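Local coordinates for rhodanese-like domain-containing protein (Rhodopseudomonas palustris, PDB 2HHG), which has no established function but carries a rhodanese fold and may act as a thiosulfate-cyanide sulfurtransferase, at residues A[19-24]-A[98-103]; A[31-36]-A[55-60]; A[61-66]-A[81-86]; A[104-107]-A[113-116]. All blocks are in the same frame, centred on the assembly; numbering follows the deposited sequence.

Overall arrangement
Following the chain from the N terminus, residues 19-24 lead into the edge strand 22-24 and meet residues 98-103 of helix 97-109 in contact 1, which closes the longest loop of the four. Contacts 2 and 3 both lie within that loop, one after the other. Contact 2, 31-36 with 55-60, joins helix 26-34 to the turn before strand 61-62. Contact 3 ties residues 61-66, which begin with that opposite edge strand, to residues 81-86, the turn before strand 88-92. Contact 4, between 104-107 and 113-116, opens only after contact 1 has closed; it shares helix 97-109 with it and packs this helix on strand 114-117, the sheet neighbour of 22-24. None of the four loops crosses another.

Contact 1: residues A[19-24]-A[98-103]; sequences SSIETL and RSALAA. With NA (sodium ion), chain C; PO4 (phosphate ion), chain B.
Ile21 reaches the helix with a single methyl, CD1, which settles over the turn between Ala100 and Ala103. CD1 lies 3.9 Å from Ala100 CB, an equal 3.9 Å from Ala103 CB, and 3.6 Å from Ala100 O, a contact of van der Waals kind. The branch gets there because CG1 sits between the backbone N and the carbonyl carbon (chi1 70°) and the chain then runs fully extended. Two alanines one turn apart give the Ile21 methyl a shallow, buried seat, which His116 of strand 114-117 also borders.

The backbone beside Ile21 is held by a metal. Ile21 O binds sodium at 2.3 Å, Asn18 O binds the same ion, and two waters complete the observed ligands; one of them accepts from Thr23 N at 2.9 Å, the other is hydrogen-bonded to Thr23 OG1.

At the start of the helix Arg98 holds a phosphate, probably from the crystallisation liquor. Its backbone N and its NE both donate to phosphate O2, each at 2.9 Å, while NH2 reaches phosphate O4 at 2.9 Å in an almost straight bond (176°). The chain bends at chi3, bringing the guanidinium edge to the anion; NH1 meanwhile pairs with Glu50. A leucine here would probably leave the phosphate gripped by backbone N-H groups alone on this side and Glu50 without its mate. Leu97 N also bonds the anion, and Cys93 lies five residues before Arg98; the arrangement is consistent with the active-site loop of rhodanese-like domains, whose backbone amides cradle an anion at a helix N terminus.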
loop_
_atom_site.group_PDB
_atom_site.type_symbol
_atom_site.label_atom_id
_atom_site.label_comp_id
_atom_site.label_asym_id
_atom_site.label_seq_id
_atom_site.Cartn_x
_atom_site.Cartn_y
_atom_site.Cartn_z
ATOM N N SER A 19 0.979 12.164 -7.751
ATOM C CA SER A 19 1.738 13.410 -7.704
ATOM C C SER A 19 2.009 13.909 -6.283
ATOM O O SER A 19 2.752 14.873 -6.089
ATOM C CB SER A 19 1.036 14.491 -8.524
ATOM O OG SER A 19 -0.192 14.843 -7.928
ATOM N N SER A 20 1.408 13.243 -5.298
ATOM C CA SER A 20 1.520 13.625 -3.893
ATOM C C SER A 20 2.355 12.642 -3.073
ATOM O O SER A 20 2.722 12.950 -1.940
ATOM C CB SER A 20 0.122 13.724 -3.267
ATOM O OG SER A 20 -0.612 14.819 -3.789
ATOM N N ILE A 21 2.628 11.460 -3.625
ATOM C CA ILE A 21 3.278 10.396 -2.863
ATOM C C ILE A 21 4.580 9.906 -3.487
ATOM O O ILE A 21 4.831 10.114 -4.672
ATOM C CB ILE A 21 2.331 9.177 -2.664
ATOM C CG1 ILE A 21 2.112 8.448 -4.001
ATOM C CG2 ILE A 21 1.019 9.609 -2.006
ATOM C CD1 ILE A 21 1.191 7.240 -3.915
ATOM N N GLU A 22 5.388 9.243 -2.669
ATOM C CA GLU A 22 6.566 8.539 -3.145
ATOM C C GLU A 22 6.173 7.233 -3.818
ATOM O O GLU A 22 5.582 6.344 -3.182
ATOM C CB GLU A 22 7.518 8.247 -1.984
ATOM C CG GLU A 22 8.713 7.388 -2.405
ATOM C CD GLU A 22 9.666 7.034 -1.276
ATOM O OE1 GLU A 22 9.491 7.520 -0.143
ATOM O OE2 GLU A 22 10.609 6.263 -1.541
ATOM N N THR A 23 6.514 7.110 -5.097
ATOM C CA THR A 23 6.446 5.827 -5.775
ATOM C C THR A 23 7.840 5.232 -5.744
ATOM O O THR A 23 8.784 5.730 -6.380
ATOM C CB THR A 23 5.915 5.931 -7.216
ATOM O OG1 THR A 23 4.568 6.411 -7.181
ATOM C CG2 THR A 23 5.913 4.561 -7.887
ATOM N N LEU A 24 7.963 4.177 -4.962
ATOM C CA LEU A 24 9.209 3.481 -4.790
ATOM C C LEU A 24 9.325 2.470 -5.926
ATOM O O LEU A 24 8.411 1.672 -6.131
ATOM C CB LEU A 24 9.149 2.796 -3.426
ATOM C CG LEU A 24 10.323 2.060 -2.813
ATOM C CD1 LEU A 24 11.527 2.971 -2.633
ATOM C CD2 LEU A 24 9.872 1.491 -1.477
ATOM N N ARG A 98 -4.374 0.490 -6.306
ATOM C CA ARG A 98 -4.998 0.609 -4.985
ATOM C C ARG A 98 -4.013 1.175 -3.977
ATOM O O ARG A 98 -4.380 1.967 -3.112
ATOM C CB ARG A 98 -5.506 -0.745 -4.476
ATOM C CG ARG A 98 -6.854 -1.176 -5.011
ATOM C CD ARG A 98 -7.145 -2.620 -4.625
ATOM N NE ARG A 98 -6.273 -3.539 -5.352
ATOM C CZ ARG A 98 -6.079 -4.823 -5.063
ATOM N NH1 ARG A 98 -6.658 -5.385 -4.009
ATOM N NH2 ARG A 98 -5.269 -5.544 -5.829
ATOM N N SER A 99 -2.757 0.746 -4.075
ATOM C CA SER A 99 -1.761 1.181 -3.100
ATOM C C SER A 99 -1.393 2.653 -3.230
ATOM O O SER A 99 -1.024 3.281 -2.238
ATOM C CB SER A 99 -0.519 0.295 -3.128
ATOM O OG SER A 99 0.042 0.243 -4.418
ATOM N N ALA A 100 -1.491 3.212 -4.437
ATOM C CA ALA A 100 -1.318 4.657 -4.596
ATOM C C ALA A 100 -2.437 5.384 -3.854
ATOM O O ALA A 100 -2.194 6.349 -3.122
ATOM C CB ALA A 100 -1.298 5.053 -6.061
ATOM N N LEU A 101 -3.671 4.918 -4.032
ATOM C CA LEU A 101 -4.800 5.529 -3.331
ATOM C C LEU A 101 -4.665 5.364 -1.825
ATOM O O LEU A 101 -4.924 6.296 -1.075
ATOM C CB LEU A 101 -6.137 4.962 -3.812
ATOM C CG LEU A 101 -6.456 5.099 -5.301
ATOM C CD1 LEU A 101 -7.890 4.674 -5.535
ATOM C CD2 LEU A 101 -6.218 6.520 -5.819
ATOM N N ALA A 102 -4.232 4.185 -1.385
ATOM C CA ALA A 102 -4.077 3.906 0.045
ATOM C C ALA A 102 -3.005 4.784 0.680
ATOM O O ALA A 102 -3.207 5.338 1.757
ATOM C CB ALA A 102 -3.757 2.444 0.275
ATOM N N ALA A 103 -1.858 4.912 0.013
ATOM C CA ALA A 103 -0.785 5.778 0.502
ATOM C C ALA A 103 -1.255 7.226 0.604
ATOM O O ALA A 103 -0.975 7.904 1.591
ATOM C CB ALA A 103 0.440 5.669 -0.393
HETATM NA NA NA C . 4.931 10.347 -6.988
HETATM P P PO4 B . -4.372 -2.863 -8.569
HETATM O O1 PO4 B . -3.200 -2.145 -9.150
HETATM O O2 PO4 B . -5.021 -2.041 -7.503
HETATM O O3 PO4 B . -5.361 -3.096 -9.702
HETATM O O4 PO4 B . -3.956 -4.196 -8.014
HETATM O O HOH W 1 4.027 8.600 -8.304
HETATM O O HOH W 2 7.195 9.454 -6.719
#

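Contact 2: residues A[31-36]-A[55-60]; sequences ALHKSG and GKIPGS
His33 and Pro58 are joined by the one hydrogen bond between the two segments: His33 NE2 donates to Pro58 O at 2.8 Å, with an N-H...O angle of 163°. The carbonyl oxygen lies practically in the imidazole plane, at the ring edge, whereas the donor stands 21° out of the carbonyl plane. With CG anti to the backbone N (chi1 -174°), the ring projects straight from helix 26-34 across to the turn.

Further hydrogen bonds shape the segments themselves. The bond from Ser60 N to Ile57 O (3.1 Å) closes a type II turn in which Gly59 takes the positive phi, and Ser60 OG adds a second bond to the same oxygen at 2.8 Å; the turn leaves Pro58 O facing the histidine. Ser60 OG is bonded also to Tyr92 OH, which pairs in turn with Ile57 N. On the other side Gly36, with positive phi, forms a Schellman motif at the C-terminal turn of the helix. In the rhodanese fold the contact thus ties a helix following the first edge strand to the loop that leads from helix 48-54 into the opposite edge strand, 61-62.

Van der Waals contacts flank the hydrogen bond. Ile57 CG2 comes obliquely to the imidazole, 3.5 Å from His33 CD2, and Pro58 CD lies 3.8 Å from His33 NE2, the histidine and proline side chains crossing at about a right angle. A valine at His33 would probably leave Pro58 O without its donor and open a gap beside Ile57 CG2. Pro130 touches both His33 and Pro58, while Ile57 packs against Phe121 and Trp124 of helix 120-126.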
loop_
_atom_site.group_PDB
_atom_site.type_symbol
_atom_site.label_atom_id
_atom_site.label_comp_id
_atom_site.label_asym_id
_atom_site.label_seq_id
_atom_site.Cartn_x
_atom_site.Cartn_y
_atom_site.Cartn_z
ATOM N N ALA A 31 15.432 -3.977 -2.730
ATOM C CA ALA A 31 16.690 -3.699 -2.033
ATOM C C ALA A 31 16.439 -3.296 -0.584
ATOM O O ALA A 31 17.154 -3.728 0.315
ATOM C CB ALA A 31 17.497 -2.628 -2.754
ATOM N N LEU A 32 15.406 -2.481 -0.363
ATOM C CA LEU A 32 15.010 -2.074 0.983
ATOM C C LEU A 32 14.669 -3.291 1.846
ATOM O O LEU A 32 15.088 -3.396 2.996
ATOM C CB LEU A 32 13.816 -1.112 0.919
ATOM C CG LEU A 32 13.275 -0.568 2.246
ATOM C CD1 LEU A 32 14.340 0.248 2.970
ATOM C CD2 LEU A 32 12.025 0.270 2.010
ATOM N N HIS A 33 13.884 -4.202 1.285
ATOM C CA HIS A 33 13.502 -5.416 1.988
ATOM C C HIS A 33 14.723 -6.266 2.349
ATOM O O HIS A 33 14.840 -6.744 3.473
ATOM C CB HIS A 33 12.525 -6.214 1.136
ATOM C CG HIS A 33 11.952 -7.406 1.829
ATOM N ND1 HIS A 33 12.577 -8.634 1.827
ATOM C CD2 HIS A 33 10.810 -7.559 2.535
ATOM C CE1 HIS A 33 11.840 -9.495 2.508
ATOM N NE2 HIS A 33 10.760 -8.869 2.944
ATOM N N LYS A 34 15.629 -6.446 1.393
ATOM C CA LYS A 34 16.837 -7.236 1.625
ATOM C C LYS A 34 17.761 -6.634 2.684
ATOM O O LYS A 34 18.501 -7.361 3.352
ATOM C CB LYS A 34 17.594 -7.470 0.320
ATOM C CG LYS A 34 16.849 -8.382 -0.635
ATOM C CD LYS A 34 17.559 -8.463 -1.966
ATOM C CE LYS A 34 16.850 -9.403 -2.917
ATOM N NZ LYS A 34 17.501 -9.406 -4.253
ATOM N N SER A 35 17.703 -5.314 2.848
ATOM C CA SER A 35 18.533 -4.626 3.835
ATOM C C SER A 35 18.040 -4.873 5.264
ATOM O O SER A 35 18.738 -4.543 6.229
ATOM C CB SER A 35 18.595 -3.119 3.539
ATOM O OG SER A 35 17.396 -2.469 3.922
ATOM N N GLY A 36 16.841 -5.440 5.386
ATOM C CA GLY A 36 16.210 -5.694 6.681
ATOM C C GLY A 36 15.036 -4.765 6.946
ATOM O O GLY A 36 14.347 -4.904 7.961
ATOM N N GLY A 55 0.850 -15.406 -2.920
ATOM C CA GLY A 55 1.867 -15.203 -1.893
ATOM C C GLY A 55 1.995 -13.735 -1.527
ATOM O O GLY A 55 1.188 -12.903 -1.966
ATOM N N LYS A 56 3.016 -13.414 -0.735
ATOM C CA LYS A 56 3.184 -12.076 -0.179
ATOM C C LYS A 56 4.655 -11.725 0.042
ATOM O O LYS A 56 5.549 -12.586 -0.030
ATOM C CB LYS A 56 2.426 -11.967 1.148
ATOM C CG LYS A 56 2.958 -12.870 2.253
ATOM C CD LYS A 56 2.109 -12.741 3.496
ATOM C CE LYS A 56 2.461 -13.812 4.505
ATOM N NZ LYS A 56 1.650 -13.686 5.743
ATOM N N ILE A 57 4.907 -10.453 0.321
ATOM C CA ILE A 57 6.234 -10.004 0.696
ATOM C C ILE A 57 6.496 -10.460 2.136
ATOM O O ILE A 57 5.692 -10.191 3.024
ATOM C CB ILE A 57 6.344 -8.475 0.546
ATOM C CG1 ILE A 57 6.208 -8.096 -0.934
ATOM C CG2 ILE A 57 7.658 -7.975 1.119
ATOM C CD1 ILE A 57 6.205 -6.599 -1.216
ATOM N N PRO A 58 7.602 -11.194 2.368
ATOM C CA PRO A 58 7.871 -11.691 3.715
ATOM C C PRO A 58 7.909 -10.583 4.755
ATOM O O PRO A 58 8.498 -9.525 4.533
ATOM C CB PRO A 58 9.243 -12.364 3.572
ATOM C CG PRO A 58 9.318 -12.756 2.138
ATOM C CD PRO A 58 8.631 -11.639 1.410
ATOM N N GLY A 59 7.248 -10.827 5.876
ATOM C CA GLY A 59 7.264 -9.882 6.976
ATOM C C GLY A 59 6.296 -8.721 6.809
ATOM O O GLY A 59 6.241 -7.844 7.667
ATOM N N SER A 60 5.533 -8.703 5.715
ATOM C CA SER A 60 4.555 -7.635 5.505
ATOM C C SER A 60 3.387 -7.745 6.481
ATOM O O SER A 60 3.074 -8.828 6.978
ATOM C CB SER A 60 4.053 -7.628 4.062
ATOM O OG SER A 60 3.392 -8.833 3.753
#

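Contact 3: residues A[61-66]-A[81-86]; sequences FSCTRG and PIFQED
Gln84 N donates to Pro81 O at 2.9 Å, closing the 3-10 turn that presents Ile82 and Phe83 to Phe61 and Cys63. In the rhodanese fold this turn precedes strand 88-92, and it packs here on strand 61-62, an edge of the parallel sheet, and on the residues just after it.

Ile82 covers one face of the Phe61 ring. Its CG2 makes a CH-pi contact, 3.9 Å from the Phe61 centroid and 19° off the normal, and CD1 stands over the same face at the CG end of the ring, 3.9 Å from Phe61 CG. Phe61 CG is anti to its own backbone N (chi1 -180°), an orientation that carries the ring out to the turn. The same Ile82 CG2 also stands above a face of Phe83, toward its rim, so one methyl fills the corner between two rings.

Those rings form an offset edge-to-face pair, the edge of Phe61 directed at the face of Phe83, with centroids 5.9 Å apart and planes at 83°. Their nearest atoms, Phe61 CE2 and Phe83 CE2, are 4.0 Å apart. Trp71 of helix 68-72 touches both rings as well as Cys63.

Cys63 comes to Phe83 from the side: CB sits at the ring edge, 4.2 Å from Phe83 CZ, while SG stands oblique to the ring, 5.5 Å from its centroid.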
loop_
_atom_site.group_PDB
_atom_site.type_symbol
_atom_site.label_atom_id
_atom_site.label_comp_id
_atom_site.label_asym_id
_atom_site.label_seq_id
_atom_site.Cartn_x
_atom_site.Cartn_y
_atom_site.Cartn_z
ATOM N N PHE A 61 2.757 -6.605 6.743
ATOM C CA PHE A 61 1.600 -6.521 7.612
ATOM C C PHE A 61 0.346 -6.396 6.750
ATOM O O PHE A 61 0.263 -5.513 5.891
ATOM C CB PHE A 61 1.748 -5.314 8.546
ATOM C CG PHE A 61 0.596 -5.138 9.495
ATOM C CD1 PHE A 61 0.475 -5.953 10.615
ATOM C CD2 PHE A 61 -0.372 -4.160 9.269
ATOM C CE1 PHE A 61 -0.599 -5.802 11.491
ATOM C CE2 PHE A 61 -1.450 -4.003 10.152
ATOM C CZ PHE A 61 -1.560 -4.828 11.257
ATOM N N SER A 62 -0.624 -7.279 6.967
ATOM C CA SER A 62 -1.850 -7.273 6.172
ATOM C C SER A 62 -2.898 -6.354 6.768
ATOM O O SER A 62 -3.346 -6.554 7.894
ATOM C CB SER A 62 -2.427 -8.690 6.037
ATOM O OG SER A 62 -3.751 -8.674 5.508
ATOM N N CYS A 63 -3.288 -5.353 5.992
ATOM C CA CYS A 63 -4.436 -4.526 6.323
ATOM C C CYS A 63 -5.138 -4.227 5.019
ATOM O O CYS A 63 -4.608 -3.508 4.174
ATOM C CB CYS A 63 -4.037 -3.212 7.007
ATOM S SG CYS A 63 -5.469 -2.158 7.383
ATOM N N THR A 64 -6.317 -4.807 4.831
ATOM C CA THR A 64 -7.028 -4.586 3.572
ATOM C C THR A 64 -7.318 -3.095 3.387
ATOM O O THR A 64 -7.514 -2.355 4.358
ATOM C CB THR A 64 -8.323 -5.410 3.458
ATOM O OG1 THR A 64 -9.253 -4.991 4.466
ATOM C CG2 THR A 64 -8.045 -6.906 3.595
ATOM N N ARG A 65 -7.319 -2.647 2.139
ATOM C CA ARG A 65 -7.460 -1.229 1.873
ATOM C C ARG A 65 -8.726 -0.662 2.512
ATOM O O ARG A 65 -8.711 0.444 3.055
ATOM C CB ARG A 65 -7.421 -0.935 0.375
ATOM C CG ARG A 65 -7.667 0.529 0.064
ATOM C CD ARG A 65 -7.403 0.925 -1.394
ATOM N NE ARG A 65 -7.883 2.298 -1.561
ATOM C CZ ARG A 65 -8.976 2.663 -2.227
ATOM N NH1 ARG A 65 -9.676 1.787 -2.935
ATOM N NH2 ARG A 65 -9.348 3.935 -2.222
ATOM N N GLY A 66 -9.807 -1.438 2.481
ATOM C CA GLY A 66 -11.088 -0.976 2.992
ATOM C C GLY A 66 -11.155 -0.783 4.494
ATOM O O GLY A 66 -12.097 -0.159 4.986
ATOM N N PRO A 81 -1.771 -0.566 16.828
ATOM C CA PRO A 81 -0.614 0.207 17.274
ATOM C C PRO A 81 0.546 0.272 16.295
ATOM O O PRO A 81 1.350 1.201 16.385
ATOM C CB PRO A 81 -0.175 -0.504 18.557
ATOM C CG PRO A 81 -1.327 -1.296 18.985
ATOM C CD PRO A 81 -2.091 -1.660 17.763
ATOM N N ILE A 82 0.645 -0.692 15.380
ATOM C CA ILE A 82 1.702 -0.666 14.366
ATOM C C ILE A 82 1.685 0.639 13.555
ATOM O O ILE A 82 2.737 1.143 13.169
ATOM C CB ILE A 82 1.660 -1.919 13.441
ATOM C CG1 ILE A 82 2.950 -2.036 12.619
ATOM C CG2 ILE A 82 0.416 -1.925 12.538
ATOM C CD1 ILE A 82 3.117 -3.386 11.942
ATOM N N PHE A 83 0.496 1.200 13.337
ATOM C CA PHE A 83 0.366 2.434 12.563
ATOM C C PHE A 83 0.748 3.690 13.340
ATOM O O PHE A 83 0.729 4.784 12.787
ATOM C CB PHE A 83 -1.043 2.566 11.985
ATOM C CG PHE A 83 -1.295 1.661 10.820
ATOM C CD1 PHE A 83 -0.545 1.788 9.648
ATOM C CD2 PHE A 83 -2.281 0.678 10.885
ATOM C CE1 PHE A 83 -0.776 0.953 8.563
ATOM C CE2 PHE A 83 -2.518 -0.158 9.797
ATOM C CZ PHE A 83 -1.761 -0.023 8.642
ATOM N N GLN A 84 1.080 3.534 14.617
ATOM C CA GLN A 84 1.549 4.658 15.422
ATOM C C GLN A 84 3.074 4.728 15.471
ATOM O O GLN A 84 3.641 5.686 16.001
ATOM C CB GLN A 84 0.955 4.583 16.829
ATOM C CG GLN A 84 -0.460 5.146 16.905
ATOM C CD GLN A 84 -0.475 6.658 16.914
ATOM O OE1 GLN A 84 -0.822 7.300 15.919
ATOM N NE2 GLN A 84 -0.090 7.242 18.040
ATOM N N GLU A 85 3.738 3.726 14.902
ATOM C CA GLU A 85 5.196 3.632 14.957
ATOM C C GLU A 85 5.883 4.693 14.111
ATOM O O GLU A 85 5.373 5.106 13.069
ATOM C CB GLU A 85 5.662 2.234 14.555
ATOM C CG GLU A 85 5.241 1.178 15.565
ATOM C CD GLU A 85 5.710 -0.219 15.227
ATOM O OE1 GLU A 85 6.479 -0.392 14.260
ATOM O OE2 GLU A 85 5.291 -1.154 15.939
ATOM N N ASP A 86 7.052 5.113 14.583
ATOM C CA ASP A 86 7.862 6.139 13.950
ATOM C C ASP A 86 8.679 5.519 12.811
ATOM O O ASP A 86 9.904 5.385 12.902
ATOM C CB ASP A 86 8.766 6.769 15.022
ATOM C CG ASP A 86 9.668 7.863 14.478
ATOM O OD1 ASP A 86 9.226 8.628 13.597
ATOM O OD2 ASP A 86 10.823 7.958 14.950
#

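Contact 4: residues A[104-107]-A[113-116]; sequences KTAQ and PVAH
Helix residues 104-107 pack alongside strand 114-116, the two chains running in roughly opposite directions, and come closest where Gln107 CA and Val114 CA are 6.6 Å apart. The strand is entered through Pro113, which follows a cis peptide bond, and its side chains then alternate: Val114 is directed toward the helix, Ala115 away from it, against Glu22. Backbone bonds to both neighbours fix the strand within the sheet, Ala115 with Phe89 and Phe91 on one flank, His116 with Glu22 and Leu24 on the other. Helix and strand are the second and third elements of a beta-alpha-beta crossover that starts with strand 88-92.

Val114 carries the contact with its two methyls, one for each partner. CG1, anti to the carbonyl carbon (chi1 -54°), turns toward Ala106 and lies 4.3 Å from its CB. CG2, placed between the backbone N and the carbonyl carbon, approaches Gln107 and lies 3.9 Å from its CB; the two side chains run at a slant to one another. Ala103, one turn earlier on the helix, touches Val114 too, and Phe91 of strand 88-92 reaches both Val114 and Ala106.

Lys104 and Thr105 take no part: Lys104 is directed away from the strand and its NZ makes a salt bridge with Asp108, while Thr105 OG1 bonds Leu101 O a turn back.

What meets between helix and strand is mainly methyl against methyl and methylene, with the amide end of Gln107 at the rim and without a directional bond, so that shape and the exclusion of water, more than any polar pairing, probably set how the helix lies on the sheet.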
loop_
_atom_site.group_PDB
_atom_site.type_symbol
_atom_site.label_atom_id
_atom_site.label_comp_id
_atom_site.label_asym_id
_atom_site.label_seq_id
_atom_site.Cartn_x
_atom_site.Cartn_y
_atom_site.Cartn_z
ATOM N N LYS A 104 -1.992 7.683 -0.401
ATOM C CA LYS A 104 -2.530 9.035 -0.378
ATOM C C LYS A 104 -3.526 9.227 0.775
ATOM O O LYS A 104 -3.471 10.238 1.476
ATOM C CB LYS A 104 -3.161 9.369 -1.728
ATOM C CG LYS A 104 -3.769 10.770 -1.832
ATOM C CD LYS A 104 -2.751 11.881 -1.595
ATOM C CE LYS A 104 -3.267 13.226 -2.086
ATOM N NZ LYS A 104 -4.575 13.620 -1.507
ATOM N N THR A 105 -4.420 8.264 0.979
ATOM C CA THR A 105 -5.342 8.323 2.111
ATOM C C THR A 105 -4.585 8.423 3.438
ATOM O O THR A 105 -4.883 9.274 4.278
ATOM C CB THR A 105 -6.245 7.090 2.129
ATOM O OG1 THR A 105 -7.061 7.095 0.952
ATOM C CG2 THR A 105 -7.132 7.064 3.372
ATOM N N ALA A 106 -3.597 7.554 3.615
ATOM C CA ALA A 106 -2.822 7.538 4.849
ATOM C C ALA A 106 -2.112 8.878 5.051
ATOM O O ALA A 106 -2.126 9.445 6.144
ATOM C CB ALA A 106 -1.832 6.396 4.828
ATOM N N GLN A 107 -1.528 9.402 3.983
ATOM C CA GLN A 107 -0.841 10.684 4.056
ATOM C C GLN A 107 -1.809 11.824 4.401
ATOM O O GLN A 107 -1.477 12.694 5.220
ATOM C CB GLN A 107 -0.139 10.957 2.736
ATOM C CG GLN A 107 0.835 12.116 2.782
ATOM C CD GLN A 107 1.597 12.239 1.495
ATOM O OE1 GLN A 107 1.121 12.844 0.528
ATOM N NE2 GLN A 107 2.775 11.662 1.461
ATOM N N PRO A 113 6.457 9.124 7.049
ATOM C CA PRO A 113 6.375 9.203 5.598
ATOM C C PRO A 113 5.735 7.944 5.018
ATOM O O PRO A 113 5.816 6.877 5.633
ATOM C CB PRO A 113 7.842 9.305 5.180
ATOM C CG PRO A 113 8.577 8.553 6.230
ATOM C CD PRO A 113 7.786 8.670 7.500
ATOM N N VAL A 114 5.104 8.071 3.855
ATOM C CA VAL A 114 4.488 6.922 3.204
ATOM C C VAL A 114 4.991 6.780 1.778
ATOM O O VAL A 114 5.489 7.745 1.174
ATOM C CB VAL A 114 2.930 6.978 3.198
ATOM C CG1 VAL A 114 2.372 7.169 4.601
ATOM C CG2 VAL A 114 2.418 8.069 2.289
ATOM N N ALA A 115 4.840 5.576 1.238
ATOM C CA ALA A 115 5.188 5.299 -0.138
ATOM C C ALA A 115 4.370 4.120 -0.616
ATOM O O ALA A 115 3.703 3.452 0.176
ATOM C CB ALA A 115 6.674 5.001 -0.259
ATOM N N HIS A 116 4.417 3.857 -1.911
ATOM C CA HIS A 116 3.878 2.611 -2.425
ATOM C C HIS A 116 4.851 2.019 -3.440
ATOM O O HIS A 116 5.764 2.706 -3.904
ATOM C CB HIS A 116 2.451 2.783 -2.966
ATOM C CG HIS A 116 2.375 3.224 -4.390
ATOM N ND1 HIS A 116 2.968 4.375 -4.865
ATOM C CD2 HIS A 116 1.742 2.663 -5.444
ATOM C CE1 HIS A 116 2.716 4.492 -6.157
ATOM N NE2 HIS A 116 1.976 3.465 -6.531
#